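Side-chain contacts in 26S proteasome regulatory subunit rpn10 (PDB 2X5N), which binds K48-linked polyubiquitin as a subunit of the 26S proteasome and shields ubiquitin chains from deubiquitinating enzymes, promoting protein degradation: residues A[2-7]-A[98-103]; A[91-96]-A[107-112]. One frame throughout, in Å; residues are numbered along the deposited sequence. Where two conformers were deposited one is given.

Interaction 1 (A[2-7]-A[98-103]); sequences LEATMI and KHRENK. With SO4 (sulfate ion), chain B.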
ATOM      1  N   LEU A   2      -1.095  13.762  11.192  1.00  5.50           N
ATOM      2  CA  LEU A   2      -0.614  14.486  10.033  1.00  4.92           C
ATOM      3  C   LEU A   2       0.489  13.668   9.359  1.00  4.29           C
ATOM      4  O   LEU A   2       1.589  13.513   9.900  1.00  4.42           O
ATOM      5  CB  LEU A   2      -0.106  15.859  10.452  1.00  5.94           C
ATOM      6  CG  LEU A   2       0.542  16.675   9.341  1.00  6.11           C
ATOM      7  CD1 LEU A   2      -0.458  17.048   8.287  1.00  8.33           C
ATOM      8  CD2 LEU A   2       1.139  17.952   9.927  1.00  9.78           C
ATOM      9  N   GLU A   3       0.157  13.101   8.199  1.00  4.96           N
ATOM     10  CA  GLU A   3       1.050  12.194   7.496  1.00  3.65           C
ATOM     11  C   GLU A   3       0.848  12.253   5.977  1.00  3.89           C
ATOM     12  O   GLU A   3      -0.243  12.546   5.476  1.00  5.13           O
ATOM     13  CB  GLU A   3       0.897  10.747   8.010  1.00  5.50           C
ATOM     14  CG  GLU A   3      -0.483  10.124   7.768  1.00  6.27           C
ATOM     15  CD  GLU A   3      -0.637   8.742   8.376  1.00  6.23           C
ATOM     16  OE1 GLU A   3       0.376   8.109   8.722  1.00  6.93           O
ATOM     17  OE2 GLU A   3      -1.789   8.267   8.489  1.00  6.41           O
ATOM     18  N   ALA A   4       1.931  11.955   5.268  1.00  3.93           N
ATOM     19  CA  ALA A   4       1.952  11.729   3.832  1.00  3.74           C
ATOM     20  C   ALA A   4       2.020  10.237   3.616  1.00  3.70           C
ATOM     21  O   ALA A   4       2.861   9.555   4.222  1.00  5.12           O
ATOM     22  CB  ALA A   4       3.202  12.358   3.235  1.00  5.21           C
ATOM     23  N   THR A   5       1.181   9.722   2.731  1.00  3.39           N
ATOM     24  CA  THR A   5       1.082   8.282   2.528  1.00  3.50           C
ATOM     25  C   THR A   5       1.278   7.952   1.068  1.00  4.52           C
ATOM     26  O   THR A   5       0.567   8.475   0.202  1.00  4.34           O
ATOM     27  CB  THR A   5      -0.307   7.755   2.956  1.00  4.63           C
ATOM     28  OG1 THR A   5      -0.565   8.088   4.324  1.00  4.39           O
ATOM     29  CG2 THR A   5      -0.427   6.252   2.813  1.00  5.56           C
ATOM     30  N   MET A   6       2.238   7.073   0.794  1.00  3.26           N
ATOM     31  CA  MET A   6       2.367   6.496  -0.534  1.00  3.42           C
ATOM     32  C   MET A   6       1.616   5.177  -0.555  1.00  3.30           C
ATOM     33  O   MET A   6       1.913   4.284   0.246  1.00  4.00           O
ATOM     34  CB  MET A   6       3.826   6.260  -0.921  1.00  5.46           C
ATOM     35  CG  MET A   6       4.646   7.531  -1.145  1.00  8.58           C
ATOM     36  SD  MET A   6       4.032   8.595  -2.449  1.00 10.68           S
ATOM     37  CE  MET A   6       4.106   7.581  -3.834  1.00 12.38           C
ATOM     38  N   ILE A   7       0.645   5.080  -1.459  1.00  3.23           N
ATOM     39  CA  ILE A   7      -0.152   3.882  -1.655  1.00  3.44           C
ATOM     40  C   ILE A   7       0.415   3.123  -2.857  1.00  3.33           C
ATOM     41  O   ILE A   7       0.519   3.664  -3.937  1.00  4.25           O
ATOM     42  CB  ILE A   7      -1.664   4.205  -1.839  1.00  4.11           C
ATOM     43  CG1 ILE A   7      -2.193   4.981  -0.613  1.00  4.24           C
ATOM     44  CG2 ILE A   7      -2.403   2.914  -2.027  1.00  5.35           C
ATOM     45  CD1 ILE A   7      -3.568   5.568  -0.751  1.00  5.75           C
ATOM     46  N   LYS A  98      10.485  11.614   0.520  1.00  8.84           N
ATOM     47  CA  LYS A  98      11.447  12.688   0.801  1.00 10.03           C
ATOM     48  C   LYS A  98      11.140  13.959   0.042  1.00 10.12           C
ATOM     49  O   LYS A  98      11.620  15.034   0.408  1.00 12.70           O
ATOM     50  CB  LYS A  98      12.868  12.264   0.403  1.00 12.16           C
ATOM     51  CG  LYS A  98      13.414  11.153   1.240  1.00 12.56           C
ATOM     52  CD  LYS A  98      14.898  10.898   1.015  1.00 11.27           C
ATOM     53  CE  LYS A  98      15.274   9.635   1.749  1.00 10.04           C
ATOM     54  NZ  LYS A  98      16.736   9.434   1.813  1.00  7.79           N
ATOM     55  N   HIS A  99      10.390  13.846  -1.040  1.00 10.86           N
ATOM     56  CA  HIS A  99      10.058  15.003  -1.844  1.00 12.78           C
ATOM     57  C   HIS A  99       8.774  15.660  -1.356  1.00 10.17           C
ATOM     58  O   HIS A  99       8.314  16.621  -1.959  1.00 13.74           O
ATOM     59  CB  HIS A  99       9.909  14.634  -3.334  1.00 14.29           C
ATOM     60  CG  HIS A  99      11.174  14.134  -3.972  1.00 19.29           C
ATOM     61  ND1 HIS A  99      11.197  13.051  -4.827  0.59 24.48           N
ATOM     62  CD2 HIS A  99      12.455  14.566  -3.883  0.72 26.92           C
ATOM     63  CE1 HIS A  99      12.436  12.837  -5.235  0.90 27.59           C
ATOM     64  NE2 HIS A  99      13.219  13.743  -4.677  1.00 25.47           N
ATOM     65  N   ARG A 100       8.164  15.158  -0.278  1.00  8.31           N
ATOM     66  CA  ARG A 100       6.944  15.791   0.218  1.00  6.97           C
ATOM     67  C   ARG A 100       7.228  17.246   0.533  1.00  7.11           C
ATOM     68  O   ARG A 100       8.254  17.578   1.130  1.00  7.30           O
ATOM     69  CB  ARG A 100       6.396  15.044   1.440  1.00  6.20           C
ATOM     70  CG  ARG A 100       7.148  15.253   2.744  1.00  5.47           C
ATOM     71  CD  ARG A 100       6.748  14.171   3.757  1.00  6.53           C
ATOM     72  NE  ARG A 100       7.385  14.380   5.054  1.00  6.48           N
ATOM     73  CZ  ARG A 100       8.662  14.137   5.308  1.00  7.25           C
ATOM     74  NH1 ARG A 100       9.438  13.614   4.368  1.00  7.55           N
ATOM     75  NH2 ARG A 100       9.157  14.398   6.508  1.00  8.31           N
ATOM     76  N   GLU A 101       6.334  18.131   0.129  0.52  6.43           N
ATOM     77  CA  GLU A 101       6.571  19.541   0.340  0.52  6.35           C
ATOM     78  C   GLU A 101       6.478  19.876   1.823  0.52  5.37           C
ATOM     79  O   GLU A 101       7.363  20.541   2.363  0.52  6.95           O
ATOM     80  CB  GLU A 101       5.578  20.373  -0.465  0.52  8.70           C
ATOM     81  CG  GLU A 101       5.557  21.839  -0.105  0.52 18.00           C
ATOM     82  CD  GLU A 101       6.903  22.504  -0.247  0.52 22.96           C
ATOM     83  OE1 GLU A 101       7.259  23.309   0.647  0.52 23.12           O
ATOM     84  OE2 GLU A 101       7.601  22.230  -1.249  0.52 25.18           O
ATOM     85  N   ASN A 102       5.426  19.392   2.484  1.00  6.87           N
ATOM     86  CA  ASN A 102       5.219  19.668   3.906  1.00  7.06           C
ATOM     87  C   ASN A 102       5.926  18.610   4.738  1.00  5.82           C
ATOM     88  O   ASN A 102       5.399  17.506   4.948  1.00  6.45           O
ATOM     89  CB  ASN A 102       3.719  19.709   4.212  1.00  7.49           C
ATOM     90  CG  ASN A 102       3.425  19.956   5.674  1.00  8.27           C
ATOM     91  OD1 ASN A 102       4.338  20.142   6.480  1.00  7.90           O
ATOM     92  ND2 ASN A 102       2.146  19.930   6.038  1.00 10.63           N
ATOM     93  N   LYS A 103       7.131  18.933   5.189  1.00  5.36           N
ATOM     94  CA  LYS A 103       7.945  17.940   5.858  1.00  6.41           C
ATOM     95  C   LYS A 103       7.568  17.703   7.311  1.00  5.96           C
ATOM     96  O   LYS A 103       8.114  16.816   7.957  1.00  6.56           O
ATOM     97  CB  LYS A 103       9.418  18.259   5.648  1.00  8.62           C
ATOM     98  CG  LYS A 103       9.770  17.970   4.178  1.00 14.31           C
ATOM     99  CD  LYS A 103      11.187  18.263   3.798  1.00 16.89           C
ATOM    100  CE  LYS A 103      11.441  17.880   2.332  1.00 13.33           C
ATOM    101  NZ  LYS A 103      10.712  18.797   1.476  1.00 15.91           N
TER
HETATM  102  S   SO4 B1194      -0.032  14.487  14.721  0.85  9.24           S
HETATM  103  O1  SO4 B1194       0.442  13.698  15.858  0.92 13.73           O
HETATM  104  O2  SO4 B1194      -1.499  14.381  14.618  0.74  9.75           O
HETATM  105  O3  SO4 B1194       0.347  15.870  14.971  0.80 11.17           O
HETATM  106  O4  SO4 B1194       0.635  13.996  13.551  1.00  9.17           O
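A small van der Waals contact joins Ala4, on strand 3-9, to Arg100, in the loop between helix 86-98 and strand 106-113. This loop covers the N-terminal end of strand 3-9, an inner strand of the von Willebrand factor A (VWA) domain sheet. The methyl of Ala4 meets the aliphatic part of the arginine, with Ala4 CB 4.0 Å from Arg100 CD. CG of Arg100 lies between the backbone N and the carbonyl carbon (chi1 75°), and the chain then runs extended to NE past the methyl. Farther out, Leu2 CD2 only brushes Asn102 ND2 at 4.5 Å.

The guanidinium is held by backbone oxygens at both ends of the loop: NE bonds to O of Gln105, and NH1 to O of Leu97 in the last turn of helix 86-98. Lys103 CG packs over the centre of one face of the Arg100 guanidinium, 4.1 Å above its plane. The ammonium of Lys103 turns back to the backbone, with NZ 2.8 Å from Arg100 O. A sulfate, probably from the crystallisation liquor, accepts a bond from Leu2 N and another from Arg106.

The strand therefore meets the carbon chain of Arg100, while the charged end probably helps to hold the loop's shape.

Interaction 2 (A[91-96]-A[107-112]); sequences QIAQLA and QRIVAF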
ATOM      1  N   GLN A  91      11.381   0.927  -1.481  1.00  3.99           N
ATOM      2  CA  GLN A  91      12.522   1.847  -1.519  1.00  4.43           C
ATOM      3  C   GLN A  91      12.213   3.111  -2.326  1.00  4.13           C
ATOM      4  O   GLN A  91      12.471   4.225  -1.873  1.00  4.75           O
ATOM      5  CB  GLN A  91      13.748   1.125  -2.061  1.00  5.38           C
ATOM      6  CG  GLN A  91      14.285   0.098  -1.121  1.00  6.39           C
ATOM      7  CD  GLN A  91      15.558  -0.532  -1.618  1.00  7.45           C
ATOM      8  OE1 GLN A  91      15.832  -0.559  -2.819  1.00  7.49           O
ATOM      9  NE2 GLN A  91      16.358  -1.048  -0.687  1.00 10.67           N
ATOM     10  N   ILE A  92      11.633   2.944  -3.515  1.00  4.29           N
ATOM     11  CA  ILE A  92      11.255   4.081  -4.334  1.00  4.26           C
ATOM     12  C   ILE A  92      10.221   4.944  -3.605  1.00  3.93           C
ATOM     13  O   ILE A  92      10.248   6.173  -3.678  1.00  5.43           O
ATOM     14  CB  ILE A  92      10.756   3.615  -5.696  1.00  5.19           C
ATOM     15  CG1 ILE A  92      11.915   3.018  -6.516  1.00  5.07           C
ATOM     16  CG2 ILE A  92      10.102   4.751  -6.472  1.00  7.62           C
ATOM     17  CD1 ILE A  92      11.471   2.238  -7.742  1.00  8.64           C
ATOM     18  N   ALA A  93       9.307   4.300  -2.873  1.00  4.09           N
ATOM     19  CA  ALA A  93       8.314   5.036  -2.102  1.00  4.41           C
ATOM     20  C   ALA A  93       8.975   5.908  -1.059  1.00  4.21           C
ATOM     21  O   ALA A  93       8.548   7.033  -0.811  1.00  5.27           O
ATOM     22  CB  ALA A  93       7.349   4.069  -1.434  1.00  5.67           C
ATOM     23  N   GLN A  94      10.010   5.394  -0.398  1.00  4.13           N
ATOM     24  CA  GLN A  94      10.738   6.219   0.564  1.00  5.01           C
ATOM     25  C   GLN A  94      11.416   7.417  -0.100  1.00  5.74           C
ATOM     26  O   GLN A  94      11.429   8.519   0.458  1.00  6.37           O
ATOM     27  CB  GLN A  94      11.752   5.379   1.311  1.00  4.63           C
ATOM     28  CG  GLN A  94      11.060   4.451   2.301  1.00  5.54           C
ATOM     29  CD  GLN A  94      12.046   3.589   3.022  1.00  6.70           C
ATOM     30  OE1 GLN A  94      12.744   4.051   3.941  1.00  7.70           O
ATOM     31  NE2 GLN A  94      12.119   2.317   2.637  1.00  7.34           N
ATOM     32  N   LEU A  95      11.993   7.207  -1.280  1.00  5.24           N
ATOM     33  CA  LEU A  95      12.564   8.316  -2.033  1.00  5.56           C
ATOM     34  C   LEU A  95      11.471   9.355  -2.369  1.00  6.09           C
ATOM     35  O   LEU A  95      11.669  10.558  -2.194  1.00  7.00           O
ATOM     36  CB  LEU A  95      13.264   7.781  -3.292  1.00  7.70           C
ATOM     37  CG  LEU A  95      13.799   8.813  -4.300  1.00  7.65           C
ATOM     38  CD1 LEU A  95      14.800   9.760  -3.658  1.00 11.51           C
ATOM     39  CD2 LEU A  95      14.428   8.106  -5.471  1.00 10.50           C
ATOM     40  N   ALA A  96      10.307   8.893  -2.811  1.00  6.21           N
ATOM     41  CA  ALA A  96       9.208   9.792  -3.134  1.00  6.81           C
ATOM     42  C   ALA A  96       8.780  10.599  -1.904  1.00  6.85           C
ATOM     43  O   ALA A  96       8.536  11.814  -2.006  1.00  9.42           O
ATOM     44  CB  ALA A  96       8.059   8.997  -3.705  1.00  7.82           C
ATOM     45  N   GLN A 107       5.689   9.975   7.714  1.00  4.88           N
ATOM     46  CA  GLN A 107       5.822   9.213   6.482  1.00  5.18           C
ATOM     47  C   GLN A 107       5.228   7.823   6.627  1.00  3.81           C
ATOM     48  O   GLN A 107       5.521   7.106   7.586  1.00  5.75           O
ATOM     49  CB  GLN A 107       7.288   9.107   6.094  1.00  6.12           C
ATOM     50  CG  GLN A 107       7.985  10.473   5.913  1.00  6.02           C
ATOM     51  CD  GLN A 107       9.428  10.290   5.503  1.00  9.34           C
ATOM     52  OE1 GLN A 107       9.695   9.923   4.379  1.00 12.11           O
ATOM     53  NE2 GLN A 107      10.351  10.512   6.416  1.00 11.76           N
ATOM     54  N   ARG A 108       4.373   7.457   5.660  1.00  3.89           N
ATOM     55  CA  ARG A 108       3.730   6.147   5.695  1.00  3.13           C
ATOM     56  C   ARG A 108       3.648   5.560   4.291  1.00  3.43           C
ATOM     57  O   ARG A 108       3.425   6.273   3.312  1.00  4.14           O
ATOM     58  CB  ARG A 108       2.318   6.243   6.296  1.00  4.97           C
ATOM     59  CG  ARG A 108       1.545   4.897   6.339  1.00  5.13           C
ATOM     60  CD  ARG A 108       0.178   5.026   7.047  1.00  4.92           C
ATOM     61  NE  ARG A 108       0.385   5.297   8.461  1.00  5.68           N
ATOM     62  CZ  ARG A 108       0.681   4.386   9.374  1.00  5.34           C
ATOM     63  NH1 ARG A 108       0.652   3.096   9.091  1.00  6.91           N
ATOM     64  NH2 ARG A 108       0.999   4.782  10.589  1.00  6.41           N
ATOM     65  N   ILE A 109       3.766   4.241   4.228  1.00  3.42           N
ATOM     66  CA  ILE A 109       3.512   3.455   3.031  1.00  3.91           C
ATOM     67  C   ILE A 109       2.352   2.513   3.314  1.00  3.15           C
ATOM     68  O   ILE A 109       2.329   1.864   4.351  1.00  3.96           O
ATOM     69  CB  ILE A 109       4.764   2.618   2.649  1.00  4.33           C
ATOM     70  CG1 ILE A 109       5.895   3.576   2.277  1.00  5.14           C
ATOM     71  CG2 ILE A 109       4.423   1.633   1.527  1.00  6.04           C
ATOM     72  CD1 ILE A 109       7.225   2.889   2.082  1.00  8.64           C
ATOM     73  N   VAL A 110       1.391   2.428   2.389  1.00  3.51           N
ATOM     74  CA  VAL A 110       0.357   1.371   2.422  1.00  4.15           C
ATOM     75  C   VAL A 110       0.526   0.565   1.142  1.00  3.29           C
ATOM     76  O   VAL A 110       0.365   1.117   0.070  1.00  5.11           O
ATOM     77  CB  VAL A 110      -1.075   1.938   2.528  1.00  3.98           C
ATOM     78  CG1 VAL A 110      -2.083   0.803   2.485  1.00  5.98           C
ATOM     79  CG2 VAL A 110      -1.211   2.704   3.823  1.00  6.38           C
ATOM     80  N   ALA A 111       0.913  -0.702   1.263  1.00  3.35           N
ATOM     81  CA  ALA A 111       1.228  -1.517   0.108  1.00  4.42           C
ATOM     82  C   ALA A 111       0.344  -2.748   0.030  1.00  3.91           C
ATOM     83  O   ALA A 111       0.148  -3.451   1.030  1.00  6.01           O
ATOM     84  CB  ALA A 111       2.692  -1.967   0.153  1.00  3.96           C
ATOM     85  N   PHE A 112      -0.114  -3.041  -1.176  1.00  3.91           N
ATOM     86  CA  PHE A 112      -0.822  -4.266  -1.475  1.00  4.23           C
ATOM     87  C   PHE A 112       0.152  -5.309  -2.013  1.00  4.68           C
ATOM     88  O   PHE A 112       0.987  -5.005  -2.860  1.00  6.41           O
ATOM     89  CB  PHE A 112      -1.872  -4.018  -2.544  1.00  5.91           C
ATOM     90  CG  PHE A 112      -3.022  -3.165  -2.110  1.00  6.27           C
ATOM     91  CD1 PHE A 112      -4.232  -3.743  -1.742  1.00  6.70           C
ATOM     92  CD2 PHE A 112      -2.909  -1.775  -2.083  1.00  6.69           C
ATOM     93  CE1 PHE A 112      -5.314  -2.961  -1.381  1.00  7.13           C
ATOM     94  CE2 PHE A 112      -3.992  -0.991  -1.717  1.00  6.02           C
ATOM     95  CZ  PHE A 112      -5.200  -1.585  -1.380  1.00  7.70           C
TER
HETATM   96  O   HOH W   1      11.633   8.555   3.200  1.00 10.08           O
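Ala93, on helix 86-98, faces Ile109, on strand 106-113, and their CA atoms are 7.2 Å apart. This is the closest backbone approach of the two segments, and the direct contacts are between side chains. The helix turns Ala93 toward the strand, and the strand turns Ile109 toward the helix.

The delta methyl of Ile109 makes the main contact. Ile109 CD1 lies 3.7 Å from Ala93 CB, and Ile109 CG1 follows at 4.0 Å from the same methyl. With CG1 anti to the carbonyl carbon (chi1 -65°) and CD1 carried on in an extended arm (chi2 172°), the branch reaches across to the helix. Ile109 CD1 also touches the aliphatic stem of Gln94, 4.1 Å from Gln94 CG. The two side chains cross at about a right angle.

The VWA domain is an alpha/beta fold with helices packed on both faces of a central sheet. Here helix 86-98 leads through a loop into strand 106-113, which lies parallel to its neighbours 3-9 and 136-143. The small side chain of Ala93 is consistent with the close approach of the helix here, and it also touches Leu8 of strand 3-9. Met131 of helix 121-133 packs on both Ile109 and Gln94, so the next helix shares this layer.

The polar end of Gln94 is bonded beside the apolar patch: NE2 donates to O of Ile90, and OE1 accepts from ND2 of Asn134. A water bridges the helix and the start of the strand, donating to Gln94 O at 2.7 Å and to Gln107 OE1 at 2.6 Å.

Interactions 1 and 2 have centres 10 Å apart within the same VWA domain. Their segments alternate along the chain: 2-7, 91-96, 98-103, 107-112. Helix 86-98, the loop after it and strand 106-113 thus supply three of the four segments, and strand 3-9 the fourth. The two strands are parallel neighbours in the sheet. They are joined directly by a salt bridge, Glu3 OE1 to Arg108 NE at 2.8 Å, and by a probable backbone bond from Val110 to Met6. Arg100 also packs on Gln107. Interaction 2 is buried, while interaction 1 is partly buried at the strand's start. Together they place one helix and its following loop against two adjacent strands.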